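Peptidase M16 C-terminal domain-containing protein (Enterococcus faecalis, PDB 3D3Y) is of unknown function but is related to the M16 metallopeptidases and probably binds a metal ion. Local coordinates at residues A[241-246]-A[413-418]; A[116-121]-A[220-225]; A[271-276]-A[393-398]. One frame throughout, in Å; residues are numbered along the deposited sequence.

Interaction 1. Residues A[241-246]-A[413-418]; sequences NVIEER and QAIFFL
Glu245 and Ile415 rise next to each other from one face of a parallel strand pair, and the methyl CD1 of Ile415 rests 3.9 Å from the carboxylate carbon CD of Glu245. The Glu245 chain runs extended beyond CG (chi2 -171°), which lays the carboxylate alongside that methyl, where OE1 forms a salt bridge with Arg326; the Ile415 branch runs beside a carboxylate whose charge is met by Arg326. The same CD1 also meets CG2 of Ile243 at 4.1 Å; in Ile243 this methyl stands anti to the backbone N, with CG1 anti to the carbonyl carbon (chi1 -67°). On the other face Glu244, Ala414, Arg246 and Phe416 are neighbours. Here the Glu244 and Arg246 chains both bend at chi2 and turn away from 413-418 to meet each other: NH1 of Arg246 gives a nearly straight bond of 2.6 Å to the anti lone pair of Glu244 OE2, which lies in the guanidinium plane. This salt bridge links alternate residues of one strand. Phe416 places ring atom CD1 4.1 Å from CB of Arg246, while beyond the pair helix 150-162 touches Ala414 and Phe416. Four backbone bonds join the segments: Glu244 N to Gln413 O (3.0 Å), Ile415 N to Glu244 O (2.9 Å), Arg246 N to Ile415 O and Phe417 N to Arg246 O. On its other edge 413-418 bonds to strand 255-262, where Gln413 and Ala414 together oppose Ala260, a classic beta bulge. Strand 244-251 forms one edge of a mixed five-stranded sheet, laid parallel on 411-421, in a helix-backed alpha/beta layer consistent with the M16 peptidase fold.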
# COMPACT_ATOMS: atom_id res chain seq x y z
N ASN A 241 12.90 18.91 -16.88
CA ASN A 241 12.54 20.29 -17.20
C ASN A 241 11.34 20.44 -18.12
O ASN A 241 10.70 21.49 -18.14
CB ASN A 241 13.76 21.11 -17.64
CG ASN A 241 14.58 21.60 -16.44
OD1 ASN A 241 14.06 22.29 -15.55
ND2 ASN A 241 15.86 21.21 -16.39
N VAL A 242 11.00 19.38 -18.84
CA VAL A 242 9.84 19.42 -19.70
C VAL A 242 8.74 18.51 -19.11
O VAL A 242 9.04 17.40 -18.66
CB VAL A 242 10.22 18.99 -21.14
CG1 VAL A 242 8.99 18.86 -22.04
CG2 VAL A 242 11.22 19.97 -21.76
N ILE A 243 7.50 18.99 -19.08
CA ILE A 243 6.36 18.15 -18.69
C ILE A 243 6.01 17.12 -19.78
O ILE A 243 5.86 17.50 -20.94
CB ILE A 243 5.14 19.02 -18.38
CG1 ILE A 243 5.44 19.85 -17.12
CG2 ILE A 243 3.87 18.17 -18.20
CD1 ILE A 243 4.73 21.17 -17.06
N GLU A 244 5.90 15.84 -19.43
CA GLU A 244 5.41 14.82 -20.38
C GLU A 244 3.89 14.73 -20.34
O GLU A 244 3.30 14.53 -19.28
CB GLU A 244 6.03 13.45 -20.12
CG GLU A 244 7.54 13.38 -20.43
CD GLU A 244 7.88 13.57 -21.92
OE1 GLU A 244 8.89 14.27 -22.18
OE2 GLU A 244 7.17 13.04 -22.82
N GLU A 245 3.26 14.85 -21.51
CA GLU A 245 1.80 14.75 -21.64
C GLU A 245 1.49 13.56 -22.54
O GLU A 245 2.07 13.44 -23.65
CB GLU A 245 1.24 16.03 -22.26
CG GLU A 245 1.85 17.30 -21.67
CD GLU A 245 1.16 18.59 -22.11
OE1 GLU A 245 -0.00 18.55 -22.57
OE2 GLU A 245 1.79 19.67 -21.97
N ARG A 246 0.68 12.63 -22.04
CA ARG A 246 0.25 11.50 -22.85
C ARG A 246 -1.27 11.49 -22.93
O ARG A 246 -1.95 11.88 -21.97
CB ARG A 246 0.76 10.17 -22.28
CG ARG A 246 2.30 10.10 -22.10
CD ARG A 246 3.03 9.68 -23.37
NE ARG A 246 4.42 9.32 -23.11
CZ ARG A 246 5.41 10.20 -23.03
NH1 ARG A 246 5.16 11.51 -23.19
NH2 ARG A 246 6.66 9.78 -22.80
N GLN A 413 5.06 17.43 -13.56
CA GLN A 413 5.94 16.54 -14.33
C GLN A 413 5.24 15.74 -15.43
O GLN A 413 5.84 15.44 -16.47
CB GLN A 413 6.67 15.57 -13.38
CG GLN A 413 7.77 16.25 -12.48
CD GLN A 413 8.98 16.73 -13.27
OE1 GLN A 413 9.01 17.85 -13.82
NE2 GLN A 413 10.00 15.88 -13.34
N ALA A 414 3.98 15.38 -15.21
CA ALA A 414 3.30 14.54 -16.18
C ALA A 414 1.82 14.85 -16.17
O ALA A 414 1.26 15.21 -15.15
CB ALA A 414 3.58 13.04 -15.89
N ILE A 415 1.19 14.73 -17.33
CA ILE A 415 -0.25 14.92 -17.45
C ILE A 415 -0.74 13.74 -18.29
O ILE A 415 -0.21 13.48 -19.38
CB ILE A 415 -0.61 16.20 -18.25
CG1 ILE A 415 -0.18 17.47 -17.51
CG2 ILE A 415 -2.12 16.22 -18.62
CD1 ILE A 415 -0.17 18.69 -18.40
N PHE A 416 -1.75 13.03 -17.79
CA PHE A 416 -2.33 11.96 -18.58
C PHE A 416 -3.78 12.29 -18.84
O PHE A 416 -4.53 12.62 -17.90
CB PHE A 416 -2.21 10.59 -17.87
CG PHE A 416 -2.84 9.47 -18.67
CD1 PHE A 416 -2.17 8.91 -19.75
CD2 PHE A 416 -4.13 9.02 -18.37
CE1 PHE A 416 -2.78 7.88 -20.50
CE2 PHE A 416 -4.75 8.01 -19.12
CZ PHE A 416 -4.08 7.44 -20.19
N PHE A 417 -4.17 12.21 -20.10
CA PHE A 417 -5.51 12.54 -20.55
C PHE A 417 -6.15 11.31 -21.21
O PHE A 417 -5.67 10.81 -22.23
CB PHE A 417 -5.41 13.73 -21.53
CG PHE A 417 -6.73 14.21 -22.10
CD1 PHE A 417 -7.88 14.26 -21.33
CD2 PHE A 417 -6.79 14.64 -23.43
CE1 PHE A 417 -9.09 14.75 -21.86
CE2 PHE A 417 -8.00 15.11 -23.98
CZ PHE A 417 -9.15 15.18 -23.18
N LEU A 418 -7.22 10.80 -20.59
CA LEU A 418 -7.96 9.69 -21.18
C LEU A 418 -9.17 10.30 -21.83
O LEU A 418 -10.09 10.74 -21.13
CB LEU A 418 -8.35 8.62 -20.14
CG LEU A 418 -8.98 7.32 -20.67
CD1 LEU A 418 -7.92 6.44 -21.38
CD2 LEU A 418 -9.56 6.55 -19.54

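Interaction 2. Residues A[116-121]-A[220-225]. With EDO (1,2-ethanediol), chain I.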
# COMPACT_ATOMS: atom_id res chain seq x y z
N ILE A 116 1.46 -23.46 5.99
CA ILE A 116 1.28 -22.50 4.89
C ILE A 116 2.60 -22.08 4.21
O ILE A 116 2.72 -22.08 2.98
CB ILE A 116 0.51 -21.26 5.36
CG1 ILE A 116 -0.93 -21.66 5.78
CG2 ILE A 116 0.55 -20.14 4.27
CD1 ILE A 116 -1.73 -22.43 4.69
N ILE A 117 3.60 -21.75 5.03
CA ILE A 117 4.85 -21.18 4.51
C ILE A 117 5.82 -22.20 3.94
O ILE A 117 6.41 -21.99 2.86
CB ILE A 117 5.52 -20.30 5.57
CG1 ILE A 117 4.60 -19.11 5.91
CG2 ILE A 117 6.90 -19.84 5.11
CD1 ILE A 117 5.11 -18.29 7.10
N PHE A 118 5.97 -23.32 4.65
CA PHE A 118 6.96 -24.33 4.30
C PHE A 118 6.40 -25.59 3.63
O PHE A 118 7.16 -26.43 3.16
CB PHE A 118 7.75 -24.68 5.56
CG PHE A 118 8.51 -23.52 6.12
CD1 PHE A 118 9.78 -23.21 5.64
CD2 PHE A 118 7.95 -22.71 7.12
CE1 PHE A 118 10.48 -22.12 6.15
CE2 PHE A 118 8.65 -21.62 7.63
CZ PHE A 118 9.92 -21.32 7.12
N ALA A 119 5.08 -25.73 3.60
CA ALA A 119 4.49 -26.89 2.93
C ALA A 119 3.40 -26.43 1.97
O ALA A 119 2.25 -26.83 2.11
CB ALA A 119 3.95 -27.94 3.96
N PRO A 120 3.78 -25.60 0.99
CA PRO A 120 2.78 -25.17 0.01
C PRO A 120 2.42 -26.34 -0.89
O PRO A 120 3.09 -27.39 -0.85
CB PRO A 120 3.53 -24.11 -0.78
CG PRO A 120 4.95 -24.54 -0.71
CD PRO A 120 5.09 -24.96 0.71
N ASN A 121 1.40 -26.16 -1.71
CA ASN A 121 0.86 -27.22 -2.53
C ASN A 121 1.67 -27.37 -3.83
O ASN A 121 1.19 -27.08 -4.92
CB ASN A 121 -0.63 -26.95 -2.81
CG ASN A 121 -1.36 -28.18 -3.34
OD1 ASN A 121 -0.79 -29.28 -3.41
ND2 ASN A 121 -2.64 -28.00 -3.73
N GLN A 220 10.76 -22.89 15.51
CA GLN A 220 10.37 -24.10 14.77
C GLN A 220 10.22 -23.86 13.28
O GLN A 220 10.10 -24.79 12.50
CB GLN A 220 9.02 -24.65 15.27
CG GLN A 220 8.99 -25.19 16.72
CD GLN A 220 7.58 -25.32 17.31
OE1 GLN A 220 6.59 -24.83 16.75
NE2 GLN A 220 7.50 -25.96 18.47
N LEU A 221 10.17 -22.59 12.87
CA LEU A 221 10.02 -22.29 11.43
C LEU A 221 11.39 -22.36 10.75
O LEU A 221 12.28 -21.55 11.06
CB LEU A 221 9.32 -20.94 11.23
CG LEU A 221 7.78 -20.95 11.25
CD1 LEU A 221 7.19 -21.72 12.42
CD2 LEU A 221 7.20 -19.51 11.18
N PRO A 222 11.60 -23.34 9.85
CA PRO A 222 12.99 -23.57 9.45
C PRO A 222 13.54 -22.60 8.39
O PRO A 222 13.98 -23.04 7.33
CB PRO A 222 12.97 -25.02 8.92
CG PRO A 222 11.56 -25.20 8.37
CD PRO A 222 10.66 -24.29 9.20
N PHE A 223 13.55 -21.29 8.70
CA PHE A 223 14.13 -20.27 7.81
C PHE A 223 15.62 -20.42 7.77
O PHE A 223 16.26 -20.61 8.80
CB PHE A 223 13.83 -18.84 8.29
CG PHE A 223 12.38 -18.43 8.11
CD1 PHE A 223 11.89 -18.12 6.85
CD2 PHE A 223 11.54 -18.36 9.19
CE1 PHE A 223 10.55 -17.75 6.69
CE2 PHE A 223 10.22 -18.01 9.06
CZ PHE A 223 9.72 -17.68 7.80
N THR A 224 16.19 -20.34 6.59
CA THR A 224 17.66 -20.27 6.50
C THR A 224 18.09 -18.80 6.60
O THR A 224 17.27 -17.91 6.34
CB THR A 224 18.12 -20.86 5.17
OG1 THR A 224 17.38 -20.24 4.11
CG2 THR A 224 17.86 -22.37 5.15
N PRO A 225 19.37 -18.54 6.97
CA PRO A 225 19.87 -17.17 7.10
C PRO A 225 19.83 -16.48 5.76
O PRO A 225 19.94 -17.11 4.72
CB PRO A 225 21.36 -17.36 7.54
CG PRO A 225 21.43 -18.72 8.04
CD PRO A 225 20.40 -19.53 7.30
C1 EDO I . 14.64 -20.38 3.58
O1 EDO I . 13.65 -20.37 4.59
C2 EDO I . 14.43 -21.59 2.69
O2 EDO I . 15.56 -21.64 1.82
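An inverse gamma turn centred on Pro222, in the loop after helix 211-219, packs on Phe118 at the C-terminal end of helix 105-118. Phe118 carries the contact; its CG is anti to the carbonyl carbon (chi1 -62°), which directs the ring at the loop. Pro222 CD sits 3.5 Å from the centroid of this ring and only 3° off the normal, a CH-pi contact square over the face; the opposite face has CG2 of Ile117 toward its rim. The edge of the same ring points into the face of Phe223 in a T-shaped pair, with centroids 4.9 Å apart and planes at 69°, so that Phe118 CZ stands over the centre of the Phe223 ring. Leu221 adds its CB at 3.7 Å from Phe118 CE2, and Leu196 of helix 185-198 touches both rings as well as Ile117. An ethanediol, probably from the crystallisation liquor, lies near the edge of the Phe118 ring, its O1 accepting a weak bond from Thr224 N. With no hydrogen bond between the segments, the contact rests on dispersion and on C-H groups directed at pi faces, and the packing on both faces and at the edge of Phe118 would restrict rotation of its ring.

Interaction 3. Residues A[271-276]-A[393-398]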
# COMPACT_ATOMS: atom_id res chain seq x y z
N TYR A 271 9.15 19.11 5.86
CA TYR A 271 7.86 19.55 5.33
C TYR A 271 6.78 18.48 5.23
O TYR A 271 5.72 18.70 4.61
CB TYR A 271 8.04 20.31 4.01
CG TYR A 271 8.64 21.69 4.25
CD1 TYR A 271 7.82 22.78 4.60
CD2 TYR A 271 10.03 21.90 4.19
CE1 TYR A 271 8.36 24.06 4.86
CE2 TYR A 271 10.57 23.18 4.46
CZ TYR A 271 9.72 24.24 4.79
OH TYR A 271 10.23 25.50 5.05
N TYR A 272 7.01 17.33 5.86
CA TYR A 272 6.00 16.25 5.86
C TYR A 272 4.63 16.74 6.34
O TYR A 272 3.63 16.51 5.67
CB TYR A 272 6.47 15.06 6.71
CG TYR A 272 5.43 13.93 6.77
CD1 TYR A 272 5.31 13.00 5.74
CD2 TYR A 272 4.56 13.84 7.86
CE1 TYR A 272 4.34 11.95 5.81
CE2 TYR A 272 3.60 12.82 7.94
CZ TYR A 272 3.48 11.90 6.90
OH TYR A 272 2.55 10.91 7.05
N PHE A 273 4.56 17.37 7.51
CA PHE A 273 3.26 17.80 8.04
C PHE A 273 2.63 18.95 7.22
O PHE A 273 1.42 18.93 6.93
CB PHE A 273 3.36 18.15 9.55
CG PHE A 273 3.52 16.95 10.39
CD1 PHE A 273 2.40 16.24 10.84
CD2 PHE A 273 4.80 16.45 10.69
CE1 PHE A 273 2.54 15.08 11.58
CE2 PHE A 273 4.95 15.28 11.43
CZ PHE A 273 3.83 14.60 11.87
N ALA A 274 3.47 19.92 6.84
CA ALA A 274 3.06 21.00 5.93
C ALA A 274 2.42 20.44 4.64
O ALA A 274 1.46 20.99 4.11
CB ALA A 274 4.28 21.88 5.58
N LEU A 275 2.97 19.33 4.15
CA LEU A 275 2.44 18.70 2.91
C LEU A 275 1.06 18.08 3.16
O LEU A 275 0.15 18.19 2.33
CB LEU A 275 3.43 17.67 2.37
CG LEU A 275 2.91 16.78 1.22
CD1 LEU A 275 2.78 17.65 -0.03
CD2 LEU A 275 3.93 15.64 0.98
N GLN A 276 0.90 17.47 4.34
CA GLN A 276 -0.39 16.91 4.74
C GLN A 276 -1.48 18.01 4.62
O GLN A 276 -2.54 17.79 4.05
CB GLN A 276 -0.31 16.37 6.17
CG GLN A 276 0.64 15.18 6.37
CD GLN A 276 0.12 13.92 5.68
OE1 GLN A 276 -1.09 13.77 5.48
NE2 GLN A 276 1.03 13.03 5.31
N ALA A 393 0.21 17.68 17.65
CA ALA A 393 0.87 18.97 17.82
C ALA A 393 1.48 19.48 16.48
O ALA A 393 1.36 20.67 16.11
CB ALA A 393 1.93 18.87 18.89
N ARG A 394 2.11 18.58 15.75
CA ARG A 394 2.74 18.98 14.50
C ARG A 394 1.71 19.37 13.44
O ARG A 394 1.91 20.38 12.73
CB ARG A 394 3.73 17.92 14.02
CG ARG A 394 5.04 18.01 14.82
CD ARG A 394 6.06 17.03 14.34
NE ARG A 394 7.25 17.05 15.17
CZ ARG A 394 8.45 16.61 14.76
NH1 ARG A 394 8.59 16.13 13.52
NH2 ARG A 394 9.48 16.67 15.56
N ILE A 395 0.61 18.63 13.35
CA ILE A 395 -0.51 19.09 12.50
C ILE A 395 -1.02 20.48 12.89
O ILE A 395 -1.16 21.40 12.04
CB ILE A 395 -1.68 18.06 12.45
CG1 ILE A 395 -1.23 16.81 11.67
CG2 ILE A 395 -2.91 18.65 11.76
CD1 ILE A 395 -1.01 17.04 10.13
N ASN A 396 -1.29 20.65 14.18
CA ASN A 396 -1.73 21.96 14.72
C ASN A 396 -0.80 23.14 14.42
O ASN A 396 -1.27 24.25 14.22
CB ASN A 396 -2.00 21.86 16.22
CG ASN A 396 -3.32 21.18 16.53
OD1 ASN A 396 -4.31 21.31 15.79
ND2 ASN A 396 -3.34 20.46 17.63
N ALA A 397 0.51 22.89 14.37
CA ALA A 397 1.50 23.96 14.26
C ALA A 397 1.81 24.41 12.83
O ALA A 397 2.56 25.39 12.64
CB ALA A 397 2.81 23.57 14.98
N VAL A 398 1.27 23.69 11.83
CA VAL A 398 1.52 24.08 10.44
C VAL A 398 1.07 25.52 10.18
O VAL A 398 -0.05 25.88 10.53
CB VAL A 398 0.90 23.10 9.39
CG1 VAL A 398 1.14 23.61 7.96
CG2 VAL A 398 1.46 21.67 9.57
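Phe273 lays one ring face under Arg394, whose CB stands 3.6 Å from the ring centroid and 4° off the normal, a CH-pi contact over the centre. The pair belongs to a helix-helix crossing in the helical layer beside the five-stranded sheet: the first turn of helix 272-284 meets the C-terminal part of helix 388-397, the short segments crossing at -64° with axes 9.0 Å apart, and helices 400-409 and 347-364 pack nearby. The extended Arg394 chain keeps CD over the rim of the ring, 3.6 Å from Phe273 CE2. Its guanidinium does not stack: its plane stands 78° from that of the ring, and NE forms a salt bridge to Glu390 on the same helix. The opposite ring face has CD2 of Tyr272 toward its rim, and Trp391 makes an edge-to-face pair with Phe273. Val398 spreads its two methyls over the other helix, CG1 near Ala274 CA and CG2 3.8 Å from the carbonyl carbon C of Phe273. Ile395 comes in at the ring edge, and its CD1, in the plane of the ring, meets Phe273 CD1 at 3.6 Å and Gln276 CB at 4.1 Å.

In the fold
No two of these contacts share an element. Interaction 3 is nested inside the chain loop closed by interaction 1, with nearest atoms about 13 Å apart, whereas interaction 2 closes earlier in the sequence and lies on the opposite side of the chain's centre, about 46 Å from interaction 1 and about 43 Å from interaction 3, centre to centre. Interaction 1 is a partly buried sheet edge, held by backbone hydrogen bonds with charged groups on its outer strand. The other two have no hydrogen bonds across them and instead centre on a phenylalanine: interaction 2 is largely buried and chiefly apolar, while partly buried interaction 3 includes the aliphatic part of an exposed arginine.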